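Local coordinates for protein predicted ATPase of the ABC class (PDB 5D6A) that probably binds and hydrolyses ATP as an ATPase of the ABC class, and holds the non-hydrolysable analogue AMP-PNP in its nucleotide pocket, at residues Q27-L32 and K157-I162; Q44-Q49 and L57-I62; S71-F76 and V144-E149. All blocks are in the same frame, centred on the assembly; numbering follows the deposited sequence.

Contact 1 (Q27-L32 and K157-I162); sequences QLIAKL and KAINII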
loop_
_atom_site.group_PDB
_atom_site.type_symbol
_atom_site.label_atom_id
_atom_site.label_comp_id
_atom_site.label_asym_id
_atom_site.label_seq_id
_atom_site.Cartn_x
_atom_site.Cartn_y
_atom_site.Cartn_z
ATOM N N GLN A 27 -48.337 -5.376 8.671
ATOM C CA GLN A 27 -48.422 -6.093 7.406
ATOM C C GLN A 27 -47.094 -6.808 7.179
ATOM O O GLN A 27 -47.062 -7.976 6.794
ATOM C CB GLN A 27 -48.685 -5.110 6.260
ATOM C CG GLN A 27 -49.017 -5.749 4.919
ATOM C CD GLN A 27 -50.392 -6.393 4.891
ATOM O OE1 GLN A 27 -51.133 -6.356 5.875
ATOM N NE2 GLN A 27 -50.745 -6.976 3.751
ATOM N N LEU A 28 -46.001 -6.089 7.426
ATOM C CA LEU A 28 -44.659 -6.640 7.271
ATOM C C LEU A 28 -44.394 -7.733 8.300
ATOM O O LEU A 28 -43.884 -8.797 7.958
ATOM C CB LEU A 28 -43.606 -5.536 7.395
ATOM C CG LEU A 28 -42.143 -5.992 7.377
ATOM C CD1 LEU A 28 -41.836 -6.830 6.144
ATOM C CD2 LEU A 28 -41.218 -4.788 7.463
ATOM N N ILE A 29 -44.732 -7.461 9.559
ATOM C CA ILE A 29 -44.546 -8.439 10.635
ATOM C C ILE A 29 -45.155 -9.782 10.245
ATOM O O ILE A 29 -44.462 -10.799 10.215
ATOM C CB ILE A 29 -45.168 -7.955 11.964
ATOM C CG1 ILE A 29 -44.338 -6.811 12.552
ATOM C CG2 ILE A 29 -45.227 -9.094 12.974
ATOM C CD1 ILE A 29 -44.968 -6.140 13.755
ATOM N N ALA A 30 -46.450 -9.771 9.935
ATOM C CA ALA A 30 -47.172 -10.983 9.544
ATOM C C ALA A 30 -46.553 -11.633 8.306
ATOM O O ALA A 30 -46.459 -12.859 8.220
ATOM C CB ALA A 30 -48.637 -10.663 9.294
ATOM N N LYS A 31 -46.136 -10.800 7.356
ATOM C CA LYS A 31 -45.514 -11.269 6.119
ATOM C C LYS A 31 -44.142 -11.884 6.397
ATOM O O LYS A 31 -43.691 -12.778 5.680
ATOM C CB LYS A 31 -45.375 -10.102 5.135
ATOM C CG LYS A 31 -44.787 -10.464 3.779
ATOM C CD LYS A 31 -44.745 -9.250 2.863
ATOM C CE LYS A 31 -44.211 -9.604 1.485
ATOM N NZ LYS A 31 -44.191 -8.421 0.583
ATOM N N LEU A 32 -43.492 -11.398 7.449
ATOM C CA LEU A 32 -42.166 -11.869 7.828
ATOM C C LEU A 32 -42.233 -13.178 8.628
ATOM O O LEU A 32 -41.327 -14.005 8.534
ATOM C CB LEU A 32 -41.438 -10.767 8.612
ATOM C CG LEU A 32 -39.965 -10.942 8.991
ATOM C CD1 LEU A 32 -39.097 -11.280 7.788
ATOM C CD2 LEU A 32 -39.455 -9.673 9.661
ATOM N N LYS A 157 -36.011 -13.195 14.968
ATOM C CA LYS A 157 -34.857 -12.342 15.220
ATOM C C LYS A 157 -34.962 -11.148 14.269
ATOM O O LYS A 157 -34.812 -9.998 14.681
ATOM C CB LYS A 157 -33.549 -13.104 14.972
ATOM C CG LYS A 157 -32.385 -12.686 15.865
ATOM C CD LYS A 157 -32.166 -11.186 15.938
ATOM C CE LYS A 157 -31.011 -10.851 16.868
ATOM N NZ LYS A 157 -30.831 -9.382 17.037
ATOM N N ALA A 158 -35.239 -11.437 12.997
ATOM C CA ALA A 158 -35.388 -10.403 11.970
ATOM C C ALA A 158 -36.450 -9.377 12.365
ATOM O O ALA A 158 -36.269 -8.177 12.153
ATOM C CB ALA A 158 -35.735 -11.034 10.630
ATOM N N ILE A 159 -37.554 -9.861 12.931
ATOM C CA ILE A 159 -38.638 -8.997 13.398
ATOM C C ILE A 159 -38.111 -8.080 14.499
ATOM O O ILE A 159 -38.320 -6.866 14.461
ATOM C CB ILE A 159 -39.830 -9.825 13.941
ATOM C CG1 ILE A 159 -40.530 -10.576 12.805
ATOM C CG2 ILE A 159 -40.858 -8.929 14.618
ATOM C CD1 ILE A 159 -41.603 -11.535 13.273
ATOM N N ASN A 160 -37.416 -8.671 15.466
ATOM C CA ASN A 160 -36.848 -7.922 16.587
ATOM C C ASN A 160 -35.932 -6.787 16.116
ATOM O O ASN A 160 -35.967 -5.683 16.654
ATOM C CB ASN A 160 -36.068 -8.873 17.505
ATOM C CG ASN A 160 -35.556 -8.191 18.761
ATOM O OD1 ASN A 160 -36.196 -7.282 19.290
ATOM N ND2 ASN A 160 -34.410 -8.645 19.257
ATOM N N ILE A 161 -35.120 -7.070 15.104
ATOM C CA ILE A 161 -34.188 -6.086 14.558
ATOM C C ILE A 161 -34.886 -4.981 13.768
ATOM O O ILE A 161 -34.701 -3.794 14.041
ATOM C CB ILE A 161 -33.166 -6.750 13.600
ATOM C CG1 ILE A 161 -32.360 -7.833 14.328
ATOM C CG2 ILE A 161 -32.234 -5.697 13.004
ATOM C CD1 ILE A 161 -31.380 -8.575 13.442
ATOM N N ILE A 162 -35.692 -5.389 12.795
ATOM C CA ILE A 162 -36.353 -4.457 11.879
ATOM C C ILE A 162 -37.591 -3.734 12.413
ATOM O O ILE A 162 -37.791 -2.558 12.103
ATOM C CB ILE A 162 -36.759 -5.193 10.581
ATOM C CG1 ILE A 162 -35.536 -5.866 9.944
ATOM C CG2 ILE A 162 -37.418 -4.231 9.598
ATOM C CD1 ILE A 162 -35.862 -6.747 8.757
#

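Contact 2 (Q44-Q49 and L57-I62); sequences QQIKGQ and LFIDHI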
loop_
_atom_site.group_PDB
_atom_site.type_symbol
_atom_site.label_atom_id
_atom_site.label_comp_id
_atom_site.label_asym_id
_atom_site.label_seq_id
_atom_site.Cartn_x
_atom_site.Cartn_y
_atom_site.Cartn_z
ATOM N N GLN A 44 -35.865 -12.162 -0.311
ATOM C CA GLN A 44 -36.161 -11.348 -1.495
ATOM C C GLN A 44 -37.592 -10.812 -1.497
ATOM O O GLN A 44 -37.869 -9.780 -2.106
ATOM C CB GLN A 44 -35.925 -12.161 -2.775
ATOM C CG GLN A 44 -34.462 -12.429 -3.083
ATOM C CD GLN A 44 -33.702 -11.160 -3.410
ATOM O OE1 GLN A 44 -34.277 -10.189 -3.907
ATOM N NE2 GLN A 44 -32.398 -11.162 -3.144
ATOM N N GLN A 45 -38.491 -11.516 -0.811
ATOM C CA GLN A 45 -39.898 -11.120 -0.731
ATOM C C GLN A 45 -40.117 -9.900 0.170
ATOM O O GLN A 45 -41.152 -9.242 0.089
ATOM C CB GLN A 45 -40.745 -12.298 -0.239
ATOM C CG GLN A 45 -40.703 -13.513 -1.159
ATOM C CD GLN A 45 -41.466 -14.702 -0.609
ATOM O OE1 GLN A 45 -42.192 -14.590 0.379
ATOM N NE2 GLN A 45 -41.306 -15.852 -1.252
ATOM N N ILE A 46 -39.141 -9.607 1.024
ATOM C CA ILE A 46 -39.208 -8.465 1.937
ATOM C C ILE A 46 -38.955 -7.158 1.187
ATOM O O ILE A 46 -39.403 -6.092 1.610
ATOM C CB ILE A 46 -38.179 -8.619 3.082
ATOM C CG1 ILE A 46 -38.441 -9.909 3.868
ATOM C CG2 ILE A 46 -38.205 -7.420 4.015
ATOM C CD1 ILE A 46 -39.840 -10.012 4.438
ATOM N N LYS A 47 -38.235 -7.257 0.071
ATOM C CA LYS A 47 -37.902 -6.109 -0.772
ATOM C C LYS A 47 -39.114 -5.207 -0.998
ATOM O O LYS A 47 -40.203 -5.696 -1.292
ATOM C CB LYS A 47 -37.411 -6.610 -2.134
ATOM C CG LYS A 47 -36.833 -5.531 -3.041
ATOM C CD LYS A 47 -35.424 -5.155 -2.629
ATOM C CE LYS A 47 -34.395 -6.184 -3.079
ATOM N NZ LYS A 47 -34.199 -6.172 -4.556
ATOM N N GLY A 48 -38.924 -3.894 -0.869
ATOM C CA GLY A 48 -40.010 -2.940 -1.096
ATOM C C GLY A 48 -40.057 -1.787 -0.116
ATOM O O GLY A 48 -39.150 -1.605 0.694
ATOM N N GLN A 49 -41.128 -1.003 -0.208
ATOM C CA GLN A 49 -41.344 0.146 0.666
ATOM C C GLN A 49 -42.404 -0.173 1.714
ATOM O O GLN A 49 -43.376 -0.880 1.435
ATOM C CB GLN A 49 -41.795 1.361 -0.153
ATOM C CG GLN A 49 -42.088 2.607 0.678
ATOM C CD GLN A 49 -42.556 3.783 -0.158
ATOM O OE1 GLN A 49 -42.696 3.681 -1.376
ATOM N NE2 GLN A 49 -42.802 4.911 0.499
ATOM N N LEU A 57 -39.958 3.198 5.406
ATOM C CA LEU A 57 -38.822 2.285 5.405
ATOM C C LEU A 57 -38.627 1.715 4.011
ATOM O O LEU A 57 -39.576 1.234 3.392
ATOM C CB LEU A 57 -39.047 1.147 6.399
ATOM C CG LEU A 57 -37.888 0.160 6.584
ATOM C CD1 LEU A 57 -36.630 0.871 7.064
ATOM C CD2 LEU A 57 -38.279 -0.940 7.558
ATOM N N PHE A 58 -37.392 1.770 3.526
ATOM C CA PHE A 58 -37.051 1.257 2.205
ATOM C C PHE A 58 -36.005 0.155 2.327
ATOM O O PHE A 58 -34.970 0.346 2.959
ATOM C CB PHE A 58 -36.511 2.384 1.321
ATOM C CG PHE A 58 -37.473 3.522 1.134
ATOM C CD1 PHE A 58 -37.501 4.581 2.033
ATOM C CD2 PHE A 58 -38.352 3.537 0.058
ATOM C CE1 PHE A 58 -38.389 5.632 1.864
ATOM C CE2 PHE A 58 -39.243 4.585 -0.116
ATOM C CZ PHE A 58 -39.262 5.632 0.788
ATOM N N ILE A 59 -36.293 -0.998 1.730
ATOM C CA ILE A 59 -35.378 -2.137 1.722
ATOM C C ILE A 59 -34.986 -2.312 0.258
ATOM O O ILE A 59 -35.726 -2.905 -0.524
ATOM C CB ILE A 59 -36.051 -3.392 2.301
ATOM C CG1 ILE A 59 -36.615 -3.064 3.692
ATOM C CG2 ILE A 59 -35.063 -4.550 2.358
ATOM C CD1 ILE A 59 -37.306 -4.212 4.393
ATOM N N ASP A 60 -33.816 -1.785 -0.097
ATOM C CA ASP A 60 -33.349 -1.752 -1.488
ATOM C C ASP A 60 -32.644 -2.988 -2.032
ATOM O O ASP A 60 -32.982 -3.461 -3.117
ATOM C CB ASP A 60 -32.421 -0.551 -1.670
ATOM C CG ASP A 60 -33.102 0.763 -1.352
ATOM O OD1 ASP A 60 -34.330 0.869 -1.552
ATOM O OD2 ASP A 60 -32.404 1.698 -0.915
ATOM N N HIS A 61 -31.639 -3.481 -1.323
ATOM C CA HIS A 61 -30.908 -4.655 -1.789
ATOM C C HIS A 61 -30.809 -5.715 -0.713
ATOM O O HIS A 61 -30.313 -5.458 0.379
ATOM C CB HIS A 61 -29.506 -4.279 -2.269
ATOM C CG HIS A 61 -28.701 -5.453 -2.730
ATOM N ND1 HIS A 61 -28.831 -5.997 -3.990
ATOM C CD2 HIS A 61 -27.763 -6.197 -2.096
ATOM C CE1 HIS A 61 -28.008 -7.024 -4.113
ATOM N NE2 HIS A 61 -27.347 -7.165 -2.979
ATOM N N ILE A 62 -31.283 -6.910 -1.041
ATOM C CA ILE A 62 -31.251 -8.035 -0.127
ATOM C C ILE A 62 -30.025 -8.890 -0.423
ATOM O O ILE A 62 -29.865 -9.392 -1.537
ATOM C CB ILE A 62 -32.516 -8.908 -0.277
ATOM C CG1 ILE A 62 -33.782 -8.086 0.003
ATOM C CG2 ILE A 62 -32.450 -10.120 0.643
ATOM C CD1 ILE A 62 -33.868 -7.520 1.405
#

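Contact 3 (S71-F76 and V144-E149); sequences SRFRAF and VNLPAE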
loop_
_atom_site.group_PDB
_atom_site.type_symbol
_atom_site.label_atom_id
_atom_site.label_comp_id
_atom_site.label_asym_id
_atom_site.label_seq_id
_atom_site.Cartn_x
_atom_site.Cartn_y
_atom_site.Cartn_z
ATOM N N SER A 71 -27.490 -6.297 3.777
ATOM C CA SER A 71 -28.597 -5.745 3.004
ATOM C C SER A 71 -28.714 -4.248 3.241
ATOM O O SER A 71 -28.581 -3.784 4.373
ATOM C CB SER A 71 -29.913 -6.427 3.381
ATOM O OG SER A 71 -29.876 -7.806 3.077
ATOM N N ARG A 72 -28.972 -3.504 2.168
ATOM C CA ARG A 72 -29.089 -2.051 2.236
ATOM C C ARG A 72 -30.511 -1.603 2.578
ATOM O O ARG A 72 -31.488 -2.097 2.006
ATOM C CB ARG A 72 -28.675 -1.426 0.905
ATOM C CG ARG A 72 -27.265 -1.766 0.449
ATOM C CD ARG A 72 -26.944 -1.025 -0.836
ATOM N NE ARG A 72 -25.616 -1.326 -1.371
ATOM C CZ ARG A 72 -24.484 -0.718 -1.011
ATOM N NH1 ARG A 72 -24.479 0.229 -0.077
ATOM N NH2 ARG A 72 -23.340 -1.072 -1.582
ATOM N N PHE A 73 -30.605 -0.663 3.518
ATOM C CA PHE A 73 -31.871 -0.095 3.976
ATOM C C PHE A 73 -31.820 1.430 3.920
ATOM O O PHE A 73 -30.743 2.022 3.926
ATOM C CB PHE A 73 -32.147 -0.513 5.426
ATOM C CG PHE A 73 -32.687 -1.908 5.579
ATOM C CD1 PHE A 73 -31.928 -3.015 5.222
ATOM C CD2 PHE A 73 -33.940 -2.115 6.146
ATOM C CE1 PHE A 73 -32.428 -4.296 5.384
ATOM C CE2 PHE A 73 -34.440 -3.395 6.318
ATOM C CZ PHE A 73 -33.684 -4.488 5.937
ATOM N N ARG A 74 -32.990 2.055 3.858
ATOM C CA ARG A 74 -33.099 3.512 3.868
ATOM C C ARG A 74 -34.347 3.894 4.636
ATOM O O ARG A 74 -35.334 3.163 4.621
ATOM C CB ARG A 74 -33.164 4.100 2.455
ATOM C CG ARG A 74 -31.927 3.842 1.612
ATOM C CD ARG A 74 -31.970 4.569 0.276
ATOM N NE ARG A 74 -33.119 4.182 -0.547
ATOM C CZ ARG A 74 -34.257 4.870 -0.660
ATOM N NH1 ARG A 74 -34.435 6.025 -0.025
ATOM N NH2 ARG A 74 -35.225 4.402 -1.438
ATOM N N ALA A 75 -34.301 5.034 5.315
ATOM C CA ALA A 75 -35.441 5.506 6.090
ATOM C C ALA A 75 -35.625 6.997 5.881
ATOM O O ALA A 75 -34.654 7.750 5.865
ATOM C CB ALA A 75 -35.243 5.199 7.564
ATOM N N PHE A 76 -36.876 7.421 5.733
ATOM C CA PHE A 76 -37.182 8.828 5.513
ATOM C C PHE A 76 -38.080 9.400 6.601
ATOM O O PHE A 76 -39.021 8.747 7.040
ATOM C CB PHE A 76 -37.842 9.011 4.145
ATOM C CG PHE A 76 -38.350 10.400 3.904
ATOM C CD1 PHE A 76 -37.484 11.409 3.511
ATOM C CD2 PHE A 76 -39.696 10.699 4.076
ATOM C CE1 PHE A 76 -37.950 12.693 3.293
ATOM C CE2 PHE A 76 -40.168 11.979 3.861
ATOM C CZ PHE A 76 -39.294 12.978 3.467
ATOM N N VAL A 144 -28.244 -3.619 7.087
ATOM C CA VAL A 144 -28.831 -4.510 8.087
ATOM C C VAL A 144 -28.475 -5.951 7.730
ATOM O O VAL A 144 -28.975 -6.493 6.746
ATOM C CB VAL A 144 -30.366 -4.371 8.167
ATOM C CG1 VAL A 144 -30.954 -5.390 9.138
ATOM C CG2 VAL A 144 -30.755 -2.956 8.571
ATOM N N ASN A 145 -27.604 -6.562 8.524
ATOM C CA ASN A 145 -27.192 -7.936 8.288
ATOM C C ASN A 145 -28.306 -8.887 8.732
ATOM O O ASN A 145 -28.468 -9.159 9.921
ATOM C CB ASN A 145 -25.887 -8.231 9.034
ATOM C CG ASN A 145 -25.294 -9.577 8.670
ATOM O OD1 ASN A 145 -25.852 -10.324 7.868
ATOM N ND2 ASN A 145 -24.148 -9.889 9.254
ATOM N N LEU A 146 -29.073 -9.380 7.762
ATOM C CA LEU A 146 -30.198 -10.278 8.038
ATOM C C LEU A 146 -29.720 -11.620 8.610
ATOM O O LEU A 146 -28.858 -12.274 8.019
ATOM C CB LEU A 146 -31.022 -10.491 6.764
ATOM C CG LEU A 146 -31.612 -9.215 6.145
ATOM C CD1 LEU A 146 -32.298 -9.519 4.824
ATOM C CD2 LEU A 146 -32.580 -8.534 7.102
ATOM N N PRO A 147 -30.293 -12.037 9.759
ATOM C CA PRO A 147 -29.892 -13.261 10.454
ATOM C C PRO A 147 -30.494 -14.555 9.917
ATOM O O PRO A 147 -31.464 -14.537 9.158
ATOM C CB PRO A 147 -30.401 -13.018 11.872
ATOM C CG PRO A 147 -31.649 -12.233 11.667
ATOM C CD PRO A 147 -31.407 -11.367 10.456
ATOM N N ALA A 148 -29.907 -15.669 10.346
ATOM C CA ALA A 148 -30.341 -16.998 9.943
ATOM C C ALA A 148 -29.548 -18.043 10.721
ATOM O O ALA A 148 -28.474 -17.745 11.247
ATOM C CB ALA A 148 -30.139 -17.186 8.446
ATOM N N GLU A 149 -30.080 -19.262 10.791
ATOM C CA GLU A 149 -29.403 -20.362 11.491
ATOM C C GLU A 149 -28.554 -21.145 10.488
ATOM O O GLU A 149 -28.804 -22.319 10.214
ATOM C CB GLU A 149 -30.415 -21.273 12.211
ATOM C CG GLU A 149 -31.514 -21.856 11.326
ATOM C CD GLU A 149 -32.446 -22.804 12.063
ATOM O OE1 GLU A 149 -32.315 -22.940 13.298
ATOM O OE2 GLU A 149 -33.316 -23.416 11.404
#

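Contact 1 (Q27-L32 and K157-I162)
Leu32 and Ile159 make the tight part of this helix-helix contact, giving up more surface than any other pair, 73 and 71 Å². Both CG and CD2 of Leu32 reach CG1 of Ile159, CD2 at 3.4 Å, and the two side chains run past one another in opposite senses rather than meeting end on. Leu32 holds CG opposite its own backbone nitrogen (chi1 -173°), which carries the isobutyl group across the gap; there CD2 also reaches CB of Ala158 at 4.1 Å, so a single methyl bridges two successive residues of the partner helix. Away from this point the packing thins quickly. CD2 of Leu28 keeps 4.4 Å from CG2 of Ile162.

Helices 23-33 and 155-172 are packed nearly antiparallel, 159° between the directions of the short segments, with their axes 10.3 Å apart at closest approach. No hydrogen bond crosses between them; apolar side chains carry the contact, and 247 Å² is buried over both sides. The loose, partly exposed side is where CG2 of Ile29 approaches CD1 of Ile159 only to 4.4 Å. Ile159 thus spans both parts, CG1 in the tight one and CD1 at this border, where Ile29 also touches Thr163. On the inner side Leu28 packs on Tyr50 and Leu32 on Ile46, next to the first strand of the N-terminal region's antiparallel sheet.

Contact 2 (Q44-Q49 and L57-I62)
Gly48 and Ile59 form an antiparallel hydrogen-bonded pair with unequal bonds. Ile59 N gives its hydrogen to Gly48 O at 3.1 Å and 165°, with the nitrogen tilted 19° from the carbonyl plane; the return bond, Gly48 N to Ile59 O, is weak at 3.4 Å. Gln49 and Phe58 follow as a non-hydrogen-bonded pair, where CA of Gln49 makes a CA-H...O contact with Leu57 O at 3.4 Å. This is the backbone ladder of the beta hairpin 48-51/56-61.

On the Gln49 and Phe58 face the glutamine chain runs extended beside the ring in the same direction. Its CD comes to 3.4 Å from CE2 of Phe58, the amide and ring planes being 31° apart. Arg74 adds a cation-pi contact to this phenylalanine and a salt bridge to Asp60. On the face that carries Ile59, CD1 of that residue meets CG2 of Ile46, from the turn before the strand, at 3.4 Å; the two chains cross at a slant against helix 23-33, where Ile46 touches Leu28 and Leu32.

Beyond the ladder, Lys47 curls over 57-62: bends at chi2 and chi3 bring its CE to 3.7 Å from CG1 of Ile62. Gln44 slides past Ile62 as well, with NE2 near its CB. Backbone bonds therefore fix the register, while Lys47 lends its methylenes and the glutamines lay their amide ends against Ile62 and the Phe58 ring.

Contact 3 (S71-F76 and V144-E149)
The ring of Phe73 carries Val144 over one face. Methyl CG2 of Val144 stands 3.7 Å from the ring centroid, and the line to it leans 18° from the ring normal, so the methyl makes a CH-pi contact, displaced somewhat toward the rim. CB of Val144 covers the CD1-CE1 side of the same face, 3.5 Å from CE1 of Phe73. At the ring's edge, in its plane, lies the carbonyl carbon of Ser71, two residues earlier on the same strand. Leu146 joins more loosely, its CD2 approaching CZ of Phe73 obliquely at 4.4 Å.

The valine is presented by the backbone. Val144 N donates to Ser71 O at 2.7 Å and 158°, nearly in line with the carbonyl bond, while the opposite bond from Ser71 N to Val144 O is weak at 3.3 Å. This antiparallel hydrogen-bonded pair is the one bridge between the segments, and past it the chain of 144-149 leaves the strand. Because chi1 of Val144 (176°) sends CG1 opposite the backbone nitrogen, CG2 is left beside that nitrogen and lies over the ring. Leu146 turns back toward Ser71, where CD1 sits 3.4 Å from OG; that hydroxyl has its polar partner in Gln63 N, and Gln63 also accepts from Leu146 N through OE1.

All four touching residues are buried. Phe73 packs on Leu57 and Ile59 of strand 56-61 and on Phe142 of strand 137-144, its neighbours in the antiparallel sheet. Helix 155-172 packs on the first part of 144-149, with Ile161 against Val144 and Ile162 against Leu146.

All three contacts lie in the N-terminal region of the protein, their centres about 9 to 12 Å apart. Contacts 2 and 3 belong to one antiparallel sheet, in which strands 56-61 and 71-78 are neighbours; the Asp60 OD2 to Arg74 NE salt bridge (2.6 Å) and the packing of Ile59 against Phe73 tie them together. Contact 1 supplies the helices: Leu32 meets Ile46 of contact 2, and Ile161 meets Val144 of contact 3. Contacts 1 and 3 are buried, but contact 1 has no hydrogen bond across it, whereas contact 3 combines a backbone pair with aromatic packing. Contact 2, partly buried, has the largest interface, 502 Å², and exposed polar chains on its outer side.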